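Local coordinates for protein kojibiose phosphorylase (Gut metagenome, PDB 6W0P) that is a member of glycoside hydrolase family 65 and probably acts, like its relatives, as a carbohydrate-active enzyme, at residues Met555-Ile560 with Glu614-His619; Val17-His22 with Asp112-Leu117; Asn435-Met440 with Asp506-Thr511. One frame throughout, in Å; residues are numbered along the deposited sequence.

Interaction 1 of 3, residues Met555-Ile560 with Glu614-His619; sequences MPHVDI and EPRTLH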
loop_
_atom_site.group_PDB
_atom_site.type_symbol
_atom_site.label_atom_id
_atom_site.label_comp_id
_atom_site.label_asym_id
_atom_site.label_seq_id
_atom_site.Cartn_x
_atom_site.Cartn_y
_atom_site.Cartn_z
ATOM N N MET A 555 9.206 -15.275 -18.281
ATOM C CA MET A 555 8.049 -14.352 -18.092
ATOM C C MET A 555 7.415 -14.077 -19.449
ATOM O O MET A 555 8.062 -14.233 -20.488
ATOM C CB MET A 555 8.460 -13.023 -17.452
ATOM C CG MET A 555 8.975 -13.173 -16.025
ATOM S SD MET A 555 7.741 -13.711 -14.790
ATOM C CE MET A 555 6.687 -12.261 -14.833
ATOM N N PRO A 556 6.120 -13.674 -19.471
ATOM C CA PRO A 556 5.477 -13.193 -20.685
ATOM C C PRO A 556 6.317 -12.091 -21.335
ATOM O O PRO A 556 6.789 -11.193 -20.627
ATOM C CB PRO A 556 4.118 -12.678 -20.195
ATOM C CG PRO A 556 3.843 -13.518 -18.981
ATOM C CD PRO A 556 5.193 -13.723 -18.338
ATOM N N HIS A 557 6.486 -12.195 -22.650
ATOM C CA HIS A 557 7.277 -11.239 -23.463
ATOM C C HIS A 557 6.373 -10.088 -23.893
ATOM O O HIS A 557 5.310 -10.373 -24.464
ATOM C CB HIS A 557 7.906 -11.918 -24.693
ATOM C CG HIS A 557 8.714 -10.946 -25.483
ATOM N ND1 HIS A 557 9.820 -10.287 -24.932
ATOM C CD2 HIS A 557 8.560 -10.459 -26.737
ATOM C CE1 HIS A 557 10.315 -9.463 -25.842
ATOM N NE2 HIS A 557 9.563 -9.552 -26.953
ATOM N N VAL A 558 6.757 -8.848 -23.594
ATOM C CA VAL A 558 6.176 -7.642 -24.256
ATOM C C VAL A 558 7.313 -6.896 -24.956
ATOM O O VAL A 558 8.330 -6.560 -24.299
ATOM C CB VAL A 558 5.404 -6.698 -23.313
ATOM C CG1 VAL A 558 4.861 -5.498 -24.092
ATOM C CG2 VAL A 558 4.256 -7.390 -22.580
ATOM N N ASP A 559 7.127 -6.659 -26.248
ATOM C CA ASP A 559 8.050 -5.845 -27.075
ATOM C C ASP A 559 7.733 -4.379 -26.760
ATOM O O ASP A 559 6.614 -3.913 -27.059
ATOM C CB ASP A 559 7.932 -6.221 -28.553
ATOM C CG ASP A 559 8.856 -5.453 -29.489
ATOM O OD1 ASP A 559 9.581 -4.539 -29.025
ATOM O OD2 ASP A 559 8.847 -5.788 -30.696
ATOM N N ILE A 560 8.677 -3.688 -26.142
ATOM C CA ILE A 560 8.523 -2.265 -25.740
ATOM C C ILE A 560 8.114 -1.404 -26.956
ATOM O O ILE A 560 7.440 -0.375 -26.734
ATOM C CB ILE A 560 9.818 -1.778 -25.070
ATOM C CG1 ILE A 560 9.944 -2.398 -23.680
ATOM C CG2 ILE A 560 9.859 -0.260 -25.025
ATOM C CD1 ILE A 560 11.241 -2.088 -22.992
ATOM N N GLU A 614 19.136 -4.630 -22.788
ATOM C CA GLU A 614 18.905 -3.276 -23.357
ATOM C C GLU A 614 17.542 -3.226 -24.064
ATOM O O GLU A 614 16.778 -2.312 -23.791
ATOM C CB GLU A 614 20.055 -2.842 -24.274
ATOM C CG GLU A 614 19.919 -1.427 -24.828
ATOM C CD GLU A 614 18.797 -1.170 -25.830
ATOM O OE1 GLU A 614 18.705 -1.930 -26.790
ATOM O OE2 GLU A 614 17.972 -0.201 -25.602
ATOM N N PRO A 615 17.167 -4.145 -24.994
ATOM C CA PRO A 615 15.874 -4.037 -25.694
ATOM C C PRO A 615 14.603 -4.359 -24.873
ATOM O O PRO A 615 13.501 -4.050 -25.330
ATOM C CB PRO A 615 15.987 -5.015 -26.879
ATOM C CG PRO A 615 17.093 -5.985 -26.493
ATOM C CD PRO A 615 17.999 -5.244 -25.518
ATOM N N ARG A 616 14.766 -4.933 -23.674
ATOM C CA ARG A 616 13.672 -5.098 -22.684
ATOM C C ARG A 616 13.594 -3.906 -21.720
ATOM O O ARG A 616 12.699 -3.931 -20.851
ATOM C CB ARG A 616 13.888 -6.394 -21.905
ATOM C CG ARG A 616 13.861 -7.625 -22.795
ATOM C CD ARG A 616 13.978 -8.921 -22.029
ATOM N NE ARG A 616 13.467 -10.034 -22.815
ATOM C CZ ARG A 616 14.131 -10.616 -23.816
ATOM N NH1 ARG A 616 15.331 -10.178 -24.171
ATOM N NH2 ARG A 616 13.591 -11.634 -24.462
ATOM N N THR A 617 14.473 -2.908 -21.833
ATOM C CA THR A 617 14.602 -1.818 -20.829
ATOM C C THR A 617 13.879 -0.556 -21.334
ATOM O O THR A 617 14.195 -0.048 -22.420
ATOM C CB THR A 617 16.056 -1.543 -20.473
ATOM O OG1 THR A 617 16.625 -2.776 -20.048
ATOM C CG2 THR A 617 16.168 -0.495 -19.390
ATOM N N LEU A 618 12.906 -0.089 -20.555
ATOM C CA LEU A 618 12.057 1.078 -20.900
ATOM C C LEU A 618 12.888 2.352 -20.805
ATOM O O LEU A 618 12.613 3.271 -21.569
ATOM C CB LEU A 618 10.868 1.086 -19.938
ATOM C CG LEU A 618 9.600 1.775 -20.409
ATOM C CD1 LEU A 618 9.077 1.175 -21.687
ATOM C CD2 LEU A 618 8.546 1.675 -19.315
ATOM N N HIS A 619 13.896 2.394 -19.936
ATOM C CA HIS A 619 14.770 3.580 -19.754
ATOM C C HIS A 619 13.940 4.658 -19.058
ATOM O O HIS A 619 14.089 5.835 -19.444
ATOM C CB HIS A 619 15.370 4.092 -21.089
ATOM C CG HIS A 619 16.160 3.052 -21.798
ATOM N ND1 HIS A 619 17.289 2.481 -21.232
ATOM C CD2 HIS A 619 15.940 2.396 -22.956
ATOM C CE1 HIS A 619 17.735 1.532 -22.029
ATOM N NE2 HIS A 619 16.928 1.463 -23.091
HETATM O O HOH W 1 11.175 -5.427 -25.491
#
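Ile-560 drives into the loop backbone from Pro-615 to Leu-618, an example of how two irregular loops can dock largely through one aliphatic side chain. From its CB, which faces the opposing loop, the side chain forks. The CG2 branch meets a single methyl, Leu-618 CD1, at 3.7 Å. The other branch passes CG1, which lies farther from that same methyl, and ends at CD1. With CG1 beside the backbone N (chi1 -73°) and the chain extended beyond it (chi2 174°), CD1 arrives among backbone atoms. It sits 3.2 Å from Arg-616 O and 3.6 Å from Leu-618 N, so the methyl is pressed tightly against peptide groups. At the root of the same residue, water 1 accepts from Ile-560 N at 3.1 Å and lies 2.7 Å from Pro-615 O, within hydrogen-bonding reach, so it bridges the two backbones. Farther out, His-557 and Arg-616 cross at about a right angle, their planes 61° apart, with His-557 ND1 4.0 Å from Arg-616 NH2. Asp-583 ties this pair together: its OD2 pairs with His-557 ND1 and forms a salt bridge with Arg-616 NE, while Arg-616 NH2 is hydrogen-bonded to Gln-463 of the second subunit. The shared carboxylate would probably offset the arginine's charge and any positive charge the imidazole carries. The main direct contact is thus an aliphatic side chain laid on a methyl and on peptide groups, whereas the polar links run mostly through a water and Asp-583, and the arginine carries the arrangement on to the dimer partner.

Interaction 2 of 3, residues Val17-His22 with Asp112-Leu117; sequences VENNFH and DFKRIL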
loop_
_atom_site.group_PDB
_atom_site.type_symbol
_atom_site.label_atom_id
_atom_site.label_comp_id
_atom_site.label_asym_id
_atom_site.label_seq_id
_atom_site.Cartn_x
_atom_site.Cartn_y
_atom_site.Cartn_z
ATOM N N VAL A 17 21.397 32.366 -19.718
ATOM C CA VAL A 17 20.738 33.682 -19.918
ATOM C C VAL A 17 19.284 33.446 -20.318
ATOM O O VAL A 17 19.049 32.660 -21.272
ATOM C CB VAL A 17 21.494 34.536 -20.951
ATOM C CG1 VAL A 17 20.798 35.881 -21.183
ATOM C CG2 VAL A 17 22.917 34.763 -20.494
ATOM N N GLU A 18 18.355 34.108 -19.622
ATOM C CA GLU A 18 16.937 34.230 -20.062
ATOM C C GLU A 18 16.747 35.636 -20.640
ATOM O O GLU A 18 16.958 36.585 -19.908
ATOM C CB GLU A 18 15.951 33.951 -18.922
ATOM C CG GLU A 18 14.500 33.867 -19.389
ATOM C CD GLU A 18 13.446 33.811 -18.289
ATOM O OE1 GLU A 18 13.800 33.991 -17.084
ATOM O OE2 GLU A 18 12.274 33.538 -18.638
ATOM N N ASN A 19 16.459 35.731 -21.931
ATOM C CA ASN A 19 16.183 36.998 -22.661
ATOM C C ASN A 19 14.665 37.198 -22.648
ATOM O O ASN A 19 13.972 36.388 -23.281
ATOM C CB ASN A 19 16.689 36.954 -24.111
ATOM C CG ASN A 19 18.128 37.387 -24.300
ATOM O OD1 ASN A 19 18.825 37.706 -23.336
ATOM N ND2 ASN A 19 18.593 37.392 -25.542
ATOM N N ASN A 20 14.179 38.216 -21.937
ATOM C CA ASN A 20 12.729 38.420 -21.671
ATOM C C ASN A 20 12.262 37.411 -20.614
ATOM O O ASN A 20 12.847 36.309 -20.532
ATOM C CB ASN A 20 11.863 38.308 -22.934
ATOM C CG ASN A 20 12.301 39.260 -24.028
ATOM O OD1 ASN A 20 12.596 40.433 -23.772
ATOM N ND2 ASN A 20 12.332 38.761 -25.256
ATOM N N PHE A 21 11.252 37.800 -19.833
ATOM C CA PHE A 21 10.592 36.931 -18.835
ATOM C C PHE A 21 9.636 36.018 -19.577
ATOM O O PHE A 21 8.863 36.573 -20.346
ATOM C CB PHE A 21 9.819 37.741 -17.801
ATOM C CG PHE A 21 9.163 36.906 -16.728
ATOM C CD1 PHE A 21 9.846 35.853 -16.123
ATOM C CD2 PHE A 21 7.867 37.176 -16.306
ATOM C CE1 PHE A 21 9.240 35.090 -15.137
ATOM C CE2 PHE A 21 7.267 36.415 -15.307
ATOM C CZ PHE A 21 7.960 35.384 -14.720
ATOM N N HIS A 22 9.720 34.702 -19.371
ATOM C CA HIS A 22 8.720 33.708 -19.848
ATOM C C HIS A 22 7.862 33.261 -18.670
ATOM O O HIS A 22 8.311 32.471 -17.836
ATOM C CB HIS A 22 9.406 32.514 -20.519
ATOM C CG HIS A 22 10.368 32.902 -21.580
ATOM N ND1 HIS A 22 11.542 33.581 -21.293
ATOM C CD2 HIS A 22 10.327 32.734 -22.916
ATOM C CE1 HIS A 22 12.189 33.807 -22.414
ATOM N NE2 HIS A 22 11.462 33.292 -23.423
ATOM N N ASP A 112 12.743 45.028 -21.202
ATOM C CA ASP A 112 14.204 44.735 -21.176
ATOM C C ASP A 112 14.558 43.923 -19.923
ATOM O O ASP A 112 15.422 44.367 -19.159
ATOM C CB ASP A 112 15.024 46.024 -21.243
ATOM C CG ASP A 112 14.799 46.803 -22.521
ATOM O OD1 ASP A 112 14.361 46.177 -23.511
ATOM O OD2 ASP A 112 15.040 48.036 -22.511
ATOM N N PHE A 113 13.838 42.823 -19.700
ATOM C CA PHE A 113 14.088 41.809 -18.645
ATOM C C PHE A 113 15.213 40.901 -19.136
ATOM O O PHE A 113 15.180 40.443 -20.289
ATOM C CB PHE A 113 12.820 40.993 -18.384
ATOM C CG PHE A 113 12.920 39.895 -17.357
ATOM C CD1 PHE A 113 13.457 38.667 -17.684
ATOM C CD2 PHE A 113 12.382 40.059 -16.096
ATOM C CE1 PHE A 113 13.535 37.653 -16.746
ATOM C CE2 PHE A 113 12.466 39.047 -15.153
ATOM C CZ PHE A 113 13.037 37.843 -15.483
ATOM N N LYS A 114 16.185 40.638 -18.277
ATOM C CA LYS A 114 17.276 39.687 -18.582
ATOM C C LYS A 114 17.660 39.023 -17.261
ATOM O O LYS A 114 17.817 39.759 -16.281
ATOM C CB LYS A 114 18.412 40.439 -19.287
ATOM C CG LYS A 114 19.630 39.608 -19.635
ATOM C CD LYS A 114 20.568 40.343 -20.577
ATOM C CE LYS A 114 21.680 39.480 -21.140
ATOM N NZ LYS A 114 22.077 39.919 -22.505
ATOM N N ARG A 115 17.710 37.690 -17.250
ATOM C CA ARG A 115 18.133 36.833 -16.109
ATOM C C ARG A 115 19.464 36.163 -16.478
ATOM O O ARG A 115 19.536 35.577 -17.580
ATOM C CB ARG A 115 17.063 35.771 -15.851
ATOM C CG ARG A 115 17.044 35.252 -14.428
ATOM C CD ARG A 115 16.358 33.911 -14.273
ATOM N NE ARG A 115 14.952 33.933 -14.641
ATOM C CZ ARG A 115 13.917 33.813 -13.813
ATOM N NH1 ARG A 115 14.072 33.670 -12.512
ATOM N NH2 ARG A 115 12.698 33.828 -14.310
ATOM N N ILE A 116 20.474 36.238 -15.611
ATOM C CA ILE A 116 21.839 35.692 -15.883
ATOM C C ILE A 116 22.323 34.861 -14.698
ATOM O O ILE A 116 22.321 35.362 -13.569
ATOM C CB ILE A 116 22.842 36.811 -16.189
ATOM C CG1 ILE A 116 22.349 37.691 -17.335
ATOM C CG2 ILE A 116 24.214 36.220 -16.476
ATOM C CD1 ILE A 116 23.153 38.957 -17.539
ATOM N N LEU A 117 22.762 33.631 -14.955
ATOM C CA LEU A 117 23.571 32.858 -13.983
ATOM C C LEU A 117 24.972 32.783 -14.589
ATOM O O LEU A 117 25.106 32.292 -15.724
ATOM C CB LEU A 117 22.924 31.492 -13.752
ATOM C CG LEU A 117 23.760 30.493 -12.942
ATOM C CD1 LEU A 117 23.949 30.970 -11.520
ATOM C CD2 LEU A 117 23.126 29.116 -12.936
HETATM O O HOH W 2 11.078 32.405 -16.744
HETATM O O HOH W 3 12.069 41.876 -21.833
#
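Phe-113 packs against the backbone and side chain of Phe-21, showing how a strand pairing can be continued by a last backbone bond and by side-chain packing where the regular bridges stop. Phe-113 N donates to water 3, which also lies close to Asn-20 OD1. The carbonyl of Phe-113 accepts from Asn-20 N at 2.9 Å, the donor lying above the carbonyl plane. Its ring, with CG anti to the backbone N (chi1 179°), receives Phe-21 CB almost centrally over one face, 3.6 Å from the centroid, a CH-pi contact; the two rings themselves meet obliquely. Lys-114 turns to the face shared by Val-17 and Asn-19, and its CE reaches Val-17 CG1 at 3.7 Å. Arg-115 returns to the face of Glu-18 and makes two backbone bonds with it, Glu-18 N to Arg-115 O at 2.8 Å and Arg-115 N to Glu-18 O at 3.0 Å. Their side chains run alongside each other in the same direction, carboxylate and guanidinium nearly coplanar. Both NE (2.7 Å) and NH2 (3.0 Å) of Arg-115 converge on Glu-18 OE1 in a salt bridge. The other oxygen, Glu-18 OE2, accepts from His-22 N and from His-22 ND1 (2.8 Å), so both ends of this buried carboxylate are gripped and its rotation is fixed. Ile-116 lies opposite Val-17, and the pairing runs on through Leu-117 and Ile-16. Strand 109-118 thus sits between 15-19 and 123-132 in the large antiparallel sheet of the family 65 N-terminal domain, consistent with its galactose mutarotase-like beta-sandwich fold.

Interaction 3 of 3, residues Asn435-Met440 with Asp506-Thr511; sequences NDHKFM and DKTYKT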
loop_
_atom_site.group_PDB
_atom_site.type_symbol
_atom_site.label_atom_id
_atom_site.label_comp_id
_atom_site.label_asym_id
_atom_site.label_seq_id
_atom_site.Cartn_x
_atom_site.Cartn_y
_atom_site.Cartn_z
ATOM N N ASN A 435 43.039 4.599 -1.410
ATOM C CA ASN A 435 43.578 3.618 -0.431
ATOM C C ASN A 435 43.859 4.319 0.906
ATOM O O ASN A 435 45.016 4.293 1.351
ATOM C CB ASN A 435 44.808 2.921 -1.010
ATOM C CG ASN A 435 45.163 1.690 -0.211
ATOM O OD1 ASN A 435 44.492 1.376 0.770
ATOM N ND2 ASN A 435 46.207 0.988 -0.628
ATOM N N ASP A 436 42.821 4.905 1.512
ATOM C CA ASP A 436 42.881 5.745 2.734
ATOM C C ASP A 436 42.829 4.834 3.967
ATOM O O ASP A 436 41.724 4.546 4.468
ATOM C CB ASP A 436 41.747 6.765 2.704
ATOM C CG ASP A 436 41.678 7.707 3.893
ATOM O OD1 ASP A 436 42.345 7.418 4.925
ATOM O OD2 ASP A 436 40.925 8.707 3.786
ATOM N N HIS A 437 44.000 4.409 4.454
ATOM C CA HIS A 437 44.143 3.428 5.566
ATOM C C HIS A 437 43.400 3.911 6.818
ATOM O O HIS A 437 42.703 3.083 7.432
ATOM C CB HIS A 437 45.618 3.159 5.862
ATOM C CG HIS A 437 45.853 1.862 6.554
ATOM N ND1 HIS A 437 45.842 1.750 7.928
ATOM C CD2 HIS A 437 46.101 0.632 6.067
ATOM C CE1 HIS A 437 46.084 0.504 8.263
ATOM N NE2 HIS A 437 46.244 -0.200 7.143
ATOM N N LYS A 438 43.558 5.188 7.180
ATOM C CA LYS A 438 42.970 5.805 8.399
ATOM C C LYS A 438 41.437 5.819 8.331
ATOM O O LYS A 438 40.802 5.526 9.349
ATOM C CB LYS A 438 43.513 7.219 8.598
ATOM C CG LYS A 438 44.999 7.268 8.919
ATOM C CD LYS A 438 45.378 8.304 9.967
ATOM C CE LYS A 438 46.846 8.234 10.360
ATOM N NZ LYS A 438 47.022 7.975 11.812
ATOM N N PHE A 439 40.856 6.183 7.186
ATOM C CA PHE A 439 39.396 6.102 6.967
ATOM C C PHE A 439 38.931 4.663 7.243
ATOM O O PHE A 439 37.942 4.504 7.979
ATOM C CB PHE A 439 38.982 6.513 5.554
ATOM C CG PHE A 439 37.558 6.116 5.290
ATOM C CD1 PHE A 439 36.518 6.805 5.892
ATOM C CD2 PHE A 439 37.268 4.972 4.565
ATOM C CE1 PHE A 439 35.208 6.393 5.720
ATOM C CE2 PHE A 439 35.953 4.571 4.389
ATOM C CZ PHE A 439 34.926 5.276 4.972
ATOM N N MET A 440 39.599 3.652 6.674
ATOM C CA MET A 440 39.145 2.243 6.801
ATOM C C MET A 440 39.234 1.830 8.284
ATOM O O MET A 440 38.208 1.383 8.835
ATOM C CB MET A 440 39.957 1.304 5.902
ATOM C CG MET A 440 39.538 -0.160 5.967
ATOM S SD MET A 440 37.822 -0.490 5.440
ATOM C CE MET A 440 37.971 -0.322 3.663
ATOM N N ASP A 506 43.871 -8.515 6.450
ATOM C CA ASP A 506 44.977 -7.546 6.245
ATOM C C ASP A 506 45.458 -7.137 7.634
ATOM O O ASP A 506 44.780 -6.340 8.309
ATOM C CB ASP A 506 44.567 -6.392 5.325
ATOM C CG ASP A 506 45.659 -5.358 5.070
ATOM O OD1 ASP A 506 46.769 -5.505 5.640
ATOM O OD2 ASP A 506 45.387 -4.387 4.301
ATOM N N LYS A 507 46.608 -7.679 8.030
ATOM C CA LYS A 507 47.133 -7.564 9.410
ATOM C C LYS A 507 47.671 -6.149 9.645
ATOM O O LYS A 507 48.040 -5.885 10.797
ATOM C CB LYS A 507 48.151 -8.677 9.685
ATOM C CG LYS A 507 47.522 -10.035 10.005
ATOM C CD LYS A 507 47.351 -10.963 8.797
ATOM C CE LYS A 507 46.206 -11.955 8.951
ATOM N NZ LYS A 507 45.873 -12.664 7.684
ATOM N N THR A 508 47.652 -5.254 8.645
ATOM C CA THR A 508 47.951 -3.808 8.848
ATOM C C THR A 508 46.734 -3.109 9.471
ATOM O O THR A 508 46.902 -1.977 9.935
ATOM C CB THR A 508 48.446 -3.105 7.572
ATOM O OG1 THR A 508 47.362 -2.993 6.648
ATOM C CG2 THR A 508 49.616 -3.810 6.913
ATOM N N TYR A 509 45.564 -3.758 9.498
ATOM C CA TYR A 509 44.347 -3.262 10.201
ATOM C C TYR A 509 44.163 -4.074 11.484
ATOM O O TYR A 509 44.359 -5.291 11.449
ATOM C CB TYR A 509 43.089 -3.357 9.328
ATOM C CG TYR A 509 43.095 -2.474 8.100
ATOM C CD1 TYR A 509 42.938 -1.100 8.193
ATOM C CD2 TYR A 509 43.240 -3.013 6.831
ATOM C CE1 TYR A 509 42.944 -0.294 7.063
ATOM C CE2 TYR A 509 43.244 -2.219 5.691
ATOM C CZ TYR A 509 43.105 -0.855 5.807
ATOM O OH TYR A 509 43.142 -0.081 4.686
ATOM N N LYS A 510 43.782 -3.405 12.571
ATOM C CA LYS A 510 43.439 -4.048 13.864
ATOM C C LYS A 510 41.918 -4.194 13.916
ATOM O O LYS A 510 41.223 -3.167 14.018
ATOM C CB LYS A 510 44.024 -3.256 15.040
ATOM C CG LYS A 510 45.531 -3.002 14.964
ATOM C CD LYS A 510 46.406 -4.263 14.853
ATOM C CE LYS A 510 47.878 -3.970 14.623
ATOM N NZ LYS A 510 48.120 -3.370 13.285
ATOM N N THR A 511 41.457 -5.438 13.810
ATOM C CA THR A 511 40.043 -5.841 13.653
ATOM C C THR A 511 39.610 -6.620 14.899
ATOM O O THR A 511 39.026 -7.702 14.717
ATOM C CB THR A 511 39.891 -6.677 12.375
ATOM O OG1 THR A 511 40.584 -7.914 12.571
ATOM C CG2 THR A 511 40.431 -5.980 11.142
#
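A first torsion of -158° swings the His-437 imidazole away from its own amide and out from the first turn of helix 437-458, while Tyr-509, whose chi1 of -65° turns its ring away from its own carbonyl, reaches back from the opposite direction. The rings overlap as an offset stack, planes 6° apart and centroids 3.9 Å apart. Tyr-509 CE1 lies over the centre of the imidazole. At the imidazole's edge, His-437 NE2 donates to Thr-508 OG1 at 3.0 Å in a fairly straight bond near the ring plane. That hydroxyl donates to Asp-506 OD1 at 2.8 Å, and Thr-508 N reaches the same oxygen from the same face of the carboxylate, making an Asx turn. Asp-506 thus positions the threonine that orients the histidine. The tyrosine's other face takes Met-440 CG, 3.6 Å from Tyr-509 CE1, so the phenol is sandwiched between the two residues. At the helix start, Asp-436 serves as N-cap and accepts from Phe-439 N. Around this contact, Ile-503 of helix 487-504 and Met-431 of helix 418-434 pack on both Met-440 and Tyr-509, so that Tyr-509, at the end of the turn, packs among helices 418-434, 437-458 and 487-504.

Along the chain interaction 2 comes first, then interaction 3, then interaction 1, each closing before the next opens. Interaction 2 belongs to the ten-stranded antiparallel sheet of the N-terminal domain, whereas interactions 1 and 3 both fall in the helical central catalytic domain. Centres of interactions 1 and 3 are nevertheless 45 Å apart, and no two contacts touch; the nearest atoms of interactions 1 and 2 are about 26 Å apart. Interactions 2 and 3 lie on opposite sides of the chain's centre, 53 Å between centres. The three therefore lie in separate regions: strands near one edge of the sheet, loops reaching the second subunit, and a loop packed on the start of helix 437-458.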